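Local coordinates for putative cytochrome C (Sinorhizobium meliloti, PDB 4PWA), which carries heme c and probably passes electrons between proteins as a small c-type cytochrome, a role consistent with bacterial sulfite oxidation, at residues 9-13 with 14-18; 46-49 with 50-54; 75-78 with 79-83. All coordinates share one frame; numbering follows the deposited sequence.

Interaction 1 of 3, residues 9-13 with 14-18; sequences GREIF and LERSE
E11 and R16 meet through a side-on salt bridge in which a single carboxylate oxygen takes both nitrogens. OE2 of E11 lies 2.9 Å from NE of R16 and 3.0 Å from its NH2, in the plane of the guanidinium and at its edge. The two flat groups are not coplanar, their planes standing 49° apart: NE reaches OE2 on its anti side, whereas NH2 comes from above the carboxylate plane. Both chains run extended to this meeting, E11 with CG turned away from its backbone N (chi1 -176°) and R16 with CG beside its own (chi1 -53°). The aliphatic part of R16 also passes over I12, CD to CG1 at 3.9 Å, and NH1 has a second carboxylate partner, E71 on helix 69-82. Cutting R16 back to an alanine is likely to leave E11 OE2 without its charged mate and E71 without this salt-bridge partner.

Behind the pair the helix widens. The carbonyl O of E11 accepts from E15 N at 2.8 Å and also from R16 N at 3.1 Å, a pi-type i to i+5 step. The same spacing recurs at I12, whose O takes S17 N on a lone pair and S17 OG, 2.7 Å away in the carbonyl plane. S17 OG is hydrogen-bonded to C21 N as well, tying the turn to a cysteine that holds the heme covalently. The arrangement is a pi-type C-terminal end of helix 4-16, the N-terminal helix of a cytochrome c fold, leading into the heme-attachment segment.

Interaction 2 of 3, residues 46-49 with 50-54; sequences DAER and VNTAV. With HEC (heme c), chain E.
R49 stretches fully from the helix to the heme: CG is anti to the backbone N (chi1 -174°) and every later torsion up to the guanidinium is extended. This straight arm, in the first turn of helix 47-56 in the cytochrome c fold, delivers a paired, side-on grip on one heme propionate. NE gives an almost linear bond to O1A of the heme, 2.8 Å long with an N-H...O angle of 176°, while NH2 reaches O2A of the same carboxylate at 2.8 Å and a more bent 155°. O1A lies in the guanidinium plane, at its edge. Because each propionate oxygen has its own donor, the carboxylate is held against rotation, and the positive group probably offsets its charge.

The helix itself starts with an N-cap: D46 OD1 accepts from R49 N, so the residue that carries the propionate grip is also the one capped through its backbone. V50, directly after R49, and A53 and V54 a turn further on, turn apolar groups to the heme. V54 comes nearest of the three, its CG2 3.3 Å from methyl CMB, whereas V50 CG1 stands 3.8 Å from that methyl and A53 CB lies beside propionate carbon CBA. V50 also packs on A76 and V79 of helix 69-82, filling the space between that helix and the heme, and A53 sits close to M61, an axial ligand of the iron.

On the solvent side, T52 folds its hydroxyl back onto the preceding turn with OG1 beside its own backbone N. The carbonyl O of E48 is thus gripped from opposite faces of its plane, by T52 N at 2.9 Å and by T52 OG1 at 3.0 Å.

Interaction 3 of 3, residues 75-78 with 79-83; sequences VALY and VSTVA
The Y78 ring receives V82 on one face: methyl CG2 sits 3.9 Å from the ring centroid, 19° off the normal and displaced toward the rim, a CH-pi contact between residues four apart on the C-terminal helix 69-82 of this cytochrome c fold. Its closest ring atom is CE1, 3.7 Å from CG2. With chi1 at -57°, V82 places CG2 between its backbone N and carbonyl carbon, directed at the ring. V79 crosses Y78 at about a right angle, CG2 lying 4.1 Å from ring atom CD2. The phenol end has its polar partner outside the helix, as Y78 OH is hydrogen-bonded to D29, while R10 and F13 of helix 4-16 pack against the tyrosine.

Along the backbone, V82 N meets Y78 O in a bond of 3.0 Å, so the valine is joined to the tyrosine by main chain and side chain alike. V79 also turns CG2 against V75, 4.2 Å from its CG2, on the side where V75 approaches the heme.

Small hydroxyls line another side of the helix. S80 OG lies 2.7 Å from A76 O and close to L77 O. T81 OG1 donates to L77 O at 2.6 Å, tilted 31° from the carbonyl plane.

The three contacts come in series along the chain, on helices 4-16, 47-56 and 69-82, of which 47-56 supplies R49, V50, A53 and V54 to the heme pocket. Interaction 3 occupies the middle position: its centre is 12 Å from that of interaction 1 and 9 Å from that of interaction 2, and it touches both. Y78 OH packs on R10 CG at 3.6 Å, and S80 CB on A47 N at 3.4 Å. Interactions 1 and 2 lie on opposite sides of the chain's centre, about 7 Å apart at their nearest atoms, without touching. Helix 69-82 therefore joins the helix leading to the heme-attachment cysteines with the helix that holds a propionate, as in cytochrome c folds.

Interaction 1 of 3, residues 9-13 with 14-18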
ATOM      1  N   GLY A   9      17.200 -11.193 -13.025  1.00 31.17           N
ATOM      2  CA  GLY A   9      17.142 -10.246 -11.908  1.00 29.18           C
ATOM      3  C   GLY A   9      15.721  -9.801 -11.595  1.00 27.83           C
ATOM      4  O   GLY A   9      15.297  -9.782 -10.424  1.00 26.94           O
ATOM      5  N   ARG A  10      14.982  -9.469 -12.648  1.00 27.72           N
ATOM      6  CA  ARG A  10      13.567  -9.110 -12.538  0.50 27.28           C
ATOM      7  C   ARG A  10      12.788 -10.204 -11.799  1.00 26.66           C
ATOM      8  O   ARG A  10      12.035  -9.933 -10.881  1.00 25.84           O
ATOM      9  CB  ARG A  10      12.982  -8.889 -13.941  0.50 28.59           C
ATOM     10  CG  ARG A  10      11.678  -8.108 -14.006  0.50 28.46           C
ATOM     11  CD  ARG A  10      11.308  -7.818 -15.469  0.50 29.86           C
ATOM     12  NE  ARG A  10      12.084  -6.710 -16.030  0.50 30.17           N
ATOM     13  CZ  ARG A  10      12.364  -6.560 -17.322  0.50 30.67           C
ATOM     14  NH1 ARG A  10      11.946  -7.458 -18.208  0.50 31.31           N
ATOM     15  NH2 ARG A  10      13.069  -5.511 -17.725  0.50 30.65           N
ATOM     16  N   GLU A  11      12.978 -11.450 -12.207  1.00 27.60           N
ATOM     17  CA  GLU A  11      12.252 -12.565 -11.579  1.00 27.79           C
ATOM     18  C   GLU A  11      12.670 -12.758 -10.107  1.00 26.66           C
ATOM     19  O   GLU A  11      11.856 -13.131  -9.276  1.00 26.00           O
ATOM     20  CB  GLU A  11      12.445 -13.854 -12.370  1.00 29.17           C
ATOM     21  CG  GLU A  11      11.655 -15.044 -11.838  1.00 30.58           C
ATOM     22  CD  GLU A  11      11.814 -16.285 -12.692  1.00 32.63           C
ATOM     23  OE1 GLU A  11      11.348 -16.275 -13.856  1.00 34.75           O
ATOM     24  OE2 GLU A  11      12.401 -17.268 -12.202  1.00 31.95           O
ATOM     25  N   ILE A  12      13.935 -12.500  -9.796  1.00 26.42           N
ATOM     26  CA  ILE A  12      14.407 -12.625  -8.426  1.00 25.80           C
ATOM     27  C   ILE A  12      13.754 -11.525  -7.613  1.00 24.82           C
ATOM     28  O   ILE A  12      13.258 -11.767  -6.508  1.00 24.24           O
ATOM     29  CB  ILE A  12      15.961 -12.549  -8.343  1.00 26.36           C
ATOM     30  CG1 ILE A  12      16.585 -13.794  -8.985  1.00 27.88           C
ATOM     31  CG2 ILE A  12      16.443 -12.417  -6.907  1.00 24.70           C
ATOM     32  CD1 ILE A  12      18.051 -13.648  -9.347  1.00 27.65           C
ATOM     33  N   PHE A  13      13.744 -10.322  -8.186  1.00 24.74           N
ATOM     34  CA  PHE A  13      13.189  -9.133  -7.529  1.00 23.70           C
ATOM     35  C   PHE A  13      11.702  -9.266  -7.247  1.00 23.72           C
ATOM     36  O   PHE A  13      11.222  -8.807  -6.220  1.00 22.83           O
ATOM     37  CB  PHE A  13      13.432  -7.899  -8.394  1.00 23.86           C
ATOM     38  CG  PHE A  13      13.166  -6.610  -7.689  1.00 22.78           C
ATOM     39  CD1 PHE A  13      11.899  -6.050  -7.692  1.00 22.32           C
ATOM     40  CD2 PHE A  13      14.172  -5.964  -7.008  1.00 23.08           C
ATOM     41  CE1 PHE A  13      11.649  -4.875  -7.041  1.00 22.18           C
ATOM     42  CE2 PHE A  13      13.924  -4.772  -6.352  1.00 22.46           C
ATOM     43  CZ  PHE A  13      12.666  -4.229  -6.376  1.00 21.87           C
ATOM     44  N   LEU A  14      10.986  -9.907  -8.165  1.00 25.13           N
ATOM     45  CA  LEU A  14       9.535 -10.074  -8.058  1.00 26.14           C
ATOM     46  C   LEU A  14       9.031 -11.380  -7.422  1.00 27.08           C
ATOM     47  O   LEU A  14       8.022 -11.355  -6.726  1.00 27.25           O
ATOM     48  CB  LEU A  14       8.903  -9.940  -9.448  1.00 27.03           C
ATOM     49  CG  LEU A  14       8.844  -8.505  -9.983  1.00 26.90           C
ATOM     50  CD1 LEU A  14       8.551  -8.524 -11.456  1.00 25.54           C
ATOM     51  CD2 LEU A  14       7.780  -7.687  -9.210  1.00 25.99           C
ATOM     52  N   GLU A  15       9.728 -12.500  -7.638  1.00 27.87           N
ATOM     53  CA  GLU A  15       9.185 -13.821  -7.302  0.50 28.93           C
ATOM     54  C   GLU A  15      10.076 -14.649  -6.383  1.00 28.73           C
ATOM     55  O   GLU A  15       9.624 -15.135  -5.367  1.00 29.47           O
ATOM     56  CB  GLU A  15       8.896 -14.606  -8.584  0.50 30.22           C
ATOM     57  CG  GLU A  15       7.749 -14.033  -9.401  0.50 31.65           C
ATOM     58  CD  GLU A  15       6.404 -14.226  -8.724  0.50 33.38           C
ATOM     59  OE1 GLU A  15       5.808 -15.314  -8.879  0.50 35.47           O
ATOM     60  OE2 GLU A  15       5.943 -13.289  -8.037  0.50 33.61           O
ATOM     61  N   ARG A  16      11.344 -14.796  -6.723  1.00 28.57           N
ATOM     62  CA  ARG A  16      12.218 -15.735  -5.980  1.00 28.79           C
ATOM     63  C   ARG A  16      12.647 -15.288  -4.580  1.00 28.11           C
ATOM     64  O   ARG A  16      12.790 -16.121  -3.681  1.00 28.90           O
ATOM     65  CB  ARG A  16      13.476 -16.039  -6.782  1.00 28.99           C
ATOM     66  CG  ARG A  16      13.219 -16.516  -8.192  1.00 29.74           C
ATOM     67  CD  ARG A  16      14.510 -17.074  -8.756  1.00 30.11           C
ATOM     68  NE  ARG A  16      14.387 -17.482 -10.134  1.00 30.55           N
ATOM     69  CZ  ARG A  16      15.375 -17.999 -10.851  1.00 31.57           C
ATOM     70  NH1 ARG A  16      16.577 -18.163 -10.315  1.00 31.81           N
ATOM     71  NH2 ARG A  16      15.158 -18.351 -12.112  1.00 32.33           N
ATOM     72  N   SER A  17      12.877 -13.990  -4.401  1.00 26.96           N
ATOM     73  CA  SER A  17      13.327 -13.463  -3.115  1.00 26.78           C
ATOM     74  C   SER A  17      12.305 -13.694  -2.016  1.00 27.39           C
ATOM     75  O   SER A  17      11.114 -13.683  -2.268  1.00 27.91           O
ATOM     76  CB  SER A  17      13.634 -11.968  -3.224  1.00 25.78           C
ATOM     77  OG  SER A  17      12.611 -11.275  -3.918  1.00 25.20           O
ATOM     78  N   GLU A  18      12.783 -13.908  -0.799  1.00 28.23           N
ATOM     79  CA  GLU A  18      11.907 -14.150   0.346  1.00 29.48           C
ATOM     80  C   GLU A  18      12.364 -13.277   1.525  1.00 29.08           C
ATOM     81  O   GLU A  18      13.492 -13.442   2.009  1.00 29.44           O
ATOM     82  CB  GLU A  18      11.941 -15.633   0.745  1.00 31.19           C
ATOM     83  CG  GLU A  18      11.111 -16.527  -0.189  1.00 34.36           C
ATOM     84  CD  GLU A  18      11.058 -17.992   0.229  1.00 38.57           C
ATOM     85  OE1 GLU A  18      11.208 -18.293   1.440  1.00 41.83           O
ATOM     86  OE2 GLU A  18      10.860 -18.848  -0.668  1.00 41.07           O
TER

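Interaction 2 of 3, residues 46-49 with 50-54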
ATOM      1  N   ASP A  46      24.554   1.503  -6.977  1.00 33.46           N
ATOM      2  CA  ASP A  46      25.398   0.643  -7.811  1.00 34.93           C
ATOM      3  C   ASP A  46      25.316  -0.834  -7.375  1.00 33.41           C
ATOM      4  O   ASP A  46      24.817  -1.150  -6.294  1.00 31.68           O
ATOM      5  CB  ASP A  46      26.850   1.139  -7.846  1.00 37.73           C
ATOM      6  CG  ASP A  46      27.505   1.172  -6.470  1.00 39.75           C
ATOM      7  OD1 ASP A  46      27.213   0.301  -5.627  1.00 40.12           O
ATOM      8  OD2 ASP A  46      28.324   2.086  -6.233  1.00 45.47           O
ATOM      9  N   ALA A  47      25.809  -1.714  -8.243  1.00 34.06           N
ATOM     10  CA  ALA A  47      25.756  -3.163  -8.054  1.00 33.60           C
ATOM     11  C   ALA A  47      26.318  -3.593  -6.705  1.00 33.79           C
ATOM     12  O   ALA A  47      25.728  -4.421  -6.014  1.00 32.20           O
ATOM     13  CB  ALA A  47      26.504  -3.875  -9.199  1.00 35.25           C
ATOM     14  N   GLU A  48      27.450  -3.015  -6.324  1.00 35.86           N
ATOM     15  CA  GLU A  48      28.076  -3.358  -5.049  1.00 37.04           C
ATOM     16  C   GLU A  48      27.159  -3.046  -3.861  1.00 34.60           C
ATOM     17  O   GLU A  48      27.052  -3.837  -2.930  1.00 34.21           O
ATOM     18  CB  GLU A  48      29.413  -2.636  -4.875  1.00 39.97           C
ATOM     19  CG  GLU A  48      30.273  -3.253  -3.783  1.00 44.15           C
ATOM     20  CD  GLU A  48      31.575  -2.517  -3.580  1.00 50.80           C
ATOM     21  OE1 GLU A  48      32.632  -3.014  -4.045  1.00 54.86           O
ATOM     22  OE2 GLU A  48      31.539  -1.427  -2.966  1.00 54.14           O
ATOM     23  N   ARG A  49      26.505  -1.892  -3.904  1.00 33.41           N
ATOM     24  CA  ARG A  49      25.664  -1.441  -2.795  1.00 32.03           C
ATOM     25  C   ARG A  49      24.471  -2.374  -2.601  1.00 29.52           C
ATOM     26  O   ARG A  49      24.108  -2.697  -1.463  1.00 28.87           O
ATOM     27  CB  ARG A  49      25.184  -0.005  -3.025  1.00 31.77           C
ATOM     28  CG  ARG A  49      24.423   0.583  -1.849  1.00 31.61           C
ATOM     29  CD  ARG A  49      24.098   2.066  -2.040  1.00 32.17           C
ATOM     30  NE  ARG A  49      23.378   2.585  -0.880  1.00 32.27           N
ATOM     31  CZ  ARG A  49      22.950   3.836  -0.743  1.00 33.21           C
ATOM     32  NH1 ARG A  49      23.172   4.740  -1.693  1.00 34.30           N
ATOM     33  NH2 ARG A  49      22.306   4.191   0.367  1.00 32.27           N
ATOM     34  N   VAL A  50      23.877  -2.813  -3.709  1.00 28.19           N
ATOM     35  CA  VAL A  50      22.770  -3.765  -3.653  1.00 25.95           C
ATOM     36  C   VAL A  50      23.241  -5.106  -3.104  1.00 26.28           C
ATOM     37  O   VAL A  50      22.627  -5.655  -2.182  1.00 25.13           O
ATOM     38  CB  VAL A  50      22.110  -3.999  -5.034  1.00 25.70           C
ATOM     39  CG1 VAL A  50      20.960  -5.015  -4.910  1.00 23.91           C
ATOM     40  CG2 VAL A  50      21.598  -2.681  -5.641  1.00 23.94           C
ATOM     41  N   ASN A  51      24.328  -5.623  -3.684  1.00 27.43           N
ATOM     42  CA  ASN A  51      24.858  -6.925  -3.326  1.00 28.11           C
ATOM     43  C   ASN A  51      25.161  -6.962  -1.824  1.00 28.74           C
ATOM     44  O   ASN A  51      24.777  -7.895  -1.117  1.00 28.37           O
ATOM     45  CB  ASN A  51      26.115  -7.201  -4.158  1.00 30.56           C
ATOM     46  CG  ASN A  51      26.627  -8.636  -4.021  1.00 31.56           C
ATOM     47  OD1 ASN A  51      26.629  -9.211  -2.932  1.00 32.65           O
ATOM     48  ND2 ASN A  51      27.076  -9.209  -5.133  1.00 31.09           N
ATOM     49  N   THR A  52      25.839  -5.934  -1.330  1.00 29.37           N
ATOM     50  CA  THR A  52      26.129  -5.858   0.087  1.00 30.28           C
ATOM     51  C   THR A  52      24.874  -5.846   0.949  1.00 28.56           C
ATOM     52  O   THR A  52      24.852  -6.464   2.022  1.00 29.26           O
ATOM     53  CB  THR A  52      26.963  -4.627   0.419  1.00 31.69           C
ATOM     54  OG1 THR A  52      28.185  -4.687  -0.318  1.00 33.85           O
ATOM     55  CG2 THR A  52      27.286  -4.593   1.913  1.00 33.35           C
ATOM     56  N   ALA A  53      23.843  -5.140   0.493  1.00 26.49           N
ATOM     57  CA  ALA A  53      22.614  -4.985   1.279  1.00 25.06           C
ATOM     58  C   ALA A  53      21.856  -6.297   1.361  1.00 24.08           C
ATOM     59  O   ALA A  53      21.439  -6.730   2.432  1.00 23.73           O
ATOM     60  CB  ALA A  53      21.739  -3.905   0.688  1.00 23.45           C
ATOM     61  N   VAL A  54      21.697  -6.940   0.217  1.00 24.16           N
ATOM     62  CA  VAL A  54      21.032  -8.243   0.151  1.00 23.70           C
ATOM     63  C   VAL A  54      21.786  -9.298   0.947  1.00 25.62           C
ATOM     64  O   VAL A  54      21.179 -10.085   1.669  1.00 26.11           O
ATOM     65  CB  VAL A  54      20.868  -8.691  -1.316  1.00 23.64           C
ATOM     66  CG1 VAL A  54      20.243 -10.085  -1.410  1.00 21.15           C
ATOM     67  CG2 VAL A  54      20.016  -7.644  -2.097  1.00 20.93           C
TER
HETATM   68 FE   HEC E 201      15.780  -3.768   0.846  1.00 19.58          FE
HETATM   69  CHA HEC E 201      17.521  -1.107   2.071  1.00 19.97           C
HETATM   70  CHB HEC E 201      17.587  -3.717  -1.992  1.00 20.25           C
HETATM   71  CHC HEC E 201      14.365  -6.725  -0.052  1.00 21.15           C
HETATM   72  CHD HEC E 201      13.432  -3.418   3.270  1.00 20.93           C
HETATM   73  NA  HEC E 201      17.298  -2.664   0.190  1.00 19.81           N
HETATM   74  C1A HEC E 201      17.831  -1.556   0.811  1.00 20.40           C
HETATM   75  C2A HEC E 201      18.810  -0.959  -0.077  1.00 21.45           C
HETATM   76  C3A HEC E 201      18.826  -1.661  -1.205  1.00 20.25           C
HETATM   77  C4A HEC E 201      17.861  -2.743  -1.063  1.00 20.67           C
HETATM   78  CMA HEC E 201      19.707  -1.364  -2.428  1.00 19.21           C
HETATM   79  CAA HEC E 201      19.660   0.287   0.245  1.00 21.69           C
HETATM   80  CBA HEC E 201      20.774  -0.155   1.182  1.00 23.18           C
HETATM   81  CGA HEC E 201      21.750   0.965   1.445  1.00 25.31           C
HETATM   82  O1A HEC E 201      22.966   0.745   1.213  1.00 25.75           O
HETATM   83  O2A HEC E 201      21.331   2.076   1.882  1.00 26.75           O
HETATM   84  NB  HEC E 201      15.949  -4.973  -0.706  1.00 19.86           N
HETATM   85  C1B HEC E 201      16.807  -4.821  -1.767  1.00 20.13           C
HETATM   86  C2B HEC E 201      16.786  -6.040  -2.545  1.00 20.21           C
HETATM   87  C3B HEC E 201      15.867  -6.841  -2.032  1.00 20.58           C
HETATM   88  C4B HEC E 201      15.348  -6.208  -0.848  1.00 21.13           C
HETATM   89  CMB HEC E 201      17.528  -6.294  -3.875  1.00 20.61           C
HETATM   90  CAB HEC E 201      15.477  -8.244  -2.546  1.00 20.18           C
HETATM   91  CBB HEC E 201      16.609  -9.268  -2.361  1.00 21.28           C
HETATM   92  NC  HEC E 201      14.172  -4.835   1.465  1.00 19.21           N
HETATM   93  C1C HEC E 201      13.782  -6.071   1.008  1.00 20.68           C
HETATM   94  C2C HEC E 201      12.894  -6.694   1.969  1.00 18.90           C
HETATM   95  C3C HEC E 201      12.458  -5.695   2.759  1.00 19.89           C
HETATM   96  C4C HEC E 201      13.365  -4.565   2.529  1.00 20.72           C
HETATM   97  CMC HEC E 201      12.069  -7.926   1.560  1.00 16.82           C
HETATM   98  CAC HEC E 201      11.360  -5.678   3.868  1.00 19.42           C
HETATM   99  CBC HEC E 201      10.740  -6.945   4.495  1.00 18.48           C
HETATM  100  ND  HEC E 201      15.524  -2.466   2.409  1.00 19.35           N
HETATM  101  C1D HEC E 201      14.467  -2.522   3.302  1.00 19.83           C
HETATM  102  C2D HEC E 201      14.601  -1.488   4.300  1.00 17.51           C
HETATM  103  C3D HEC E 201      15.881  -0.754   3.940  1.00 18.77           C
HETATM  104  C4D HEC E 201      16.375  -1.423   2.750  1.00 19.84           C
HETATM  105  CMD HEC E 201      13.640  -1.186   5.466  1.00 17.12           C
HETATM  106  CAD HEC E 201      16.495   0.455   4.683  1.00 19.51           C
HETATM  107  CBD HEC E 201      17.726   0.002   5.445  1.00 19.14           C
HETATM  108  CGD HEC E 201      18.183   1.102   6.370  1.00 21.12           C
HETATM  109  O1D HEC E 201      18.844   2.053   5.873  1.00 20.71           O
HETATM  110  O2D HEC E 201      17.901   1.008   7.602  1.00 22.81           O
HETATM  111  O   HOH W   1      29.270  -1.503  -1.079  1.00 33.41           O

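Interaction 3 of 3, residues 75-78 with 79-83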
ATOM      1  N   VAL A  75      20.359 -10.030  -9.341  1.00 26.25           N
ATOM      2  CA  VAL A  75      19.482  -8.981  -8.836  1.00 24.97           C
ATOM      3  C   VAL A  75      20.237  -7.679  -8.540  1.00 25.15           C
ATOM      4  O   VAL A  75      19.652  -6.619  -8.626  1.00 24.35           O
ATOM      5  CB  VAL A  75      18.699  -9.420  -7.558  1.00 23.66           C
ATOM      6  CG1 VAL A  75      19.553  -9.306  -6.333  1.00 23.46           C
ATOM      7  CG2 VAL A  75      17.447  -8.586  -7.399  1.00 22.64           C
ATOM      8  N   ALA A  76      21.522  -7.755  -8.179  1.00 26.36           N
ATOM      9  CA  ALA A  76      22.345  -6.544  -7.994  1.00 26.93           C
ATOM     10  C   ALA A  76      22.589  -5.850  -9.336  1.00 28.13           C
ATOM     11  O   ALA A  76      22.383  -4.642  -9.460  1.00 27.53           O
ATOM     12  CB  ALA A  76      23.665  -6.871  -7.313  1.00 27.91           C
ATOM     13  N   LEU A  77      23.025  -6.619 -10.331  1.00 29.81           N
ATOM     14  CA  LEU A  77      23.178  -6.111 -11.696  1.00 31.69           C
ATOM     15  C   LEU A  77      21.883  -5.477 -12.228  1.00 30.89           C
ATOM     16  O   LEU A  77      21.913  -4.387 -12.811  1.00 31.60           O
ATOM     17  CB  LEU A  77      23.624  -7.232 -12.645  1.00 33.32           C
ATOM     18  CG  LEU A  77      23.764  -6.850 -14.123  1.00 36.05           C
ATOM     19  CD1 LEU A  77      24.734  -5.661 -14.296  1.00 37.60           C
ATOM     20  CD2 LEU A  77      24.208  -8.056 -14.979  1.00 39.28           C
ATOM     21  N   TYR A  78      20.759  -6.162 -12.015  1.00 29.84           N
ATOM     22  CA  TYR A  78      19.461  -5.735 -12.529  1.00 29.05           C
ATOM     23  C   TYR A  78      19.066  -4.392 -11.947  1.00 28.18           C
ATOM     24  O   TYR A  78      18.849  -3.430 -12.674  1.00 28.23           O
ATOM     25  CB  TYR A  78      18.387  -6.800 -12.215  1.00 28.26           C
ATOM     26  CG  TYR A  78      16.951  -6.335 -12.383  1.00 26.88           C
ATOM     27  CD1 TYR A  78      16.426  -6.070 -13.645  1.00 27.58           C
ATOM     28  CD2 TYR A  78      16.120  -6.164 -11.282  1.00 25.24           C
ATOM     29  CE1 TYR A  78      15.124  -5.641 -13.808  1.00 26.81           C
ATOM     30  CE2 TYR A  78      14.805  -5.732 -11.429  1.00 24.26           C
ATOM     31  CZ  TYR A  78      14.320  -5.468 -12.687  1.00 25.77           C
ATOM     32  OH  TYR A  78      13.044  -5.025 -12.835  1.00 24.39           O
ATOM     33  N   VAL A  79      18.963  -4.343 -10.624  1.00 27.45           N
ATOM     34  CA  VAL A  79      18.579  -3.129  -9.937  1.00 26.50           C
ATOM     35  C   VAL A  79      19.450  -1.933 -10.357  1.00 28.00           C
ATOM     36  O   VAL A  79      18.942  -0.859 -10.676  1.00 27.96           O
ATOM     37  CB  VAL A  79      18.680  -3.303  -8.428  1.00 25.90           C
ATOM     38  CG1 VAL A  79      18.423  -1.951  -7.719  1.00 25.32           C
ATOM     39  CG2 VAL A  79      17.703  -4.397  -7.940  1.00 23.91           C
ATOM     40  N   SER A  80      20.762  -2.133 -10.379  1.00 29.37           N
ATOM     41  CA  SER A  80      21.675  -1.046 -10.656  1.00 31.08           C
ATOM     42  C   SER A  80      21.586  -0.560 -12.098  1.00 32.11           C
ATOM     43  O   SER A  80      21.943   0.586 -12.386  1.00 33.39           O
ATOM     44  CB  SER A  80      23.102  -1.456 -10.325  1.00 32.65           C
ATOM     45  OG  SER A  80      23.403  -2.687 -10.945  1.00 35.27           O
ATOM     46  N   THR A  81      21.113  -1.416 -12.995  1.00 31.77           N
ATOM     47  CA  THR A  81      20.957  -1.044 -14.401  1.00 33.24           C
ATOM     48  C   THR A  81      19.634  -0.343 -14.677  1.00 32.33           C
ATOM     49  O   THR A  81      19.597   0.612 -15.449  1.00 33.05           O
ATOM     50  CB  THR A  81      21.012  -2.280 -15.312  1.00 34.03           C
ATOM     51  OG1 THR A  81      22.180  -3.036 -15.010  1.00 35.05           O
ATOM     52  CG2 THR A  81      21.025  -1.875 -16.772  1.00 35.51           C
ATOM     53  N   VAL A  82      18.554  -0.827 -14.069  1.00 30.80           N
ATOM     54  CA  VAL A  82      17.213  -0.343 -14.421  1.00 30.85           C
ATOM     55  C   VAL A  82      16.672   0.754 -13.529  1.00 30.57           C
ATOM     56  O   VAL A  82      15.691   1.379 -13.897  1.00 30.45           O
ATOM     57  CB  VAL A  82      16.148  -1.472 -14.478  1.00 30.02           C
ATOM     58  CG1 VAL A  82      16.565  -2.557 -15.457  1.00 30.26           C
ATOM     59  CG2 VAL A  82      15.857  -2.042 -13.084  1.00 27.68           C
ATOM     60  N   ALA A  83      17.288   1.001 -12.372  1.00 31.29           N
ATOM     61  CA  ALA A  83      16.744   1.996 -11.428  1.00 31.69           C
ATOM     62  C   ALA A  83      16.562   3.362 -12.112  1.00 33.90           C
ATOM     63  O   ALA A  83      17.458   3.834 -12.815  1.00 35.19           O
ATOM     64  CB  ALA A  83      17.619   2.120 -10.211  1.00 31.09           C
TER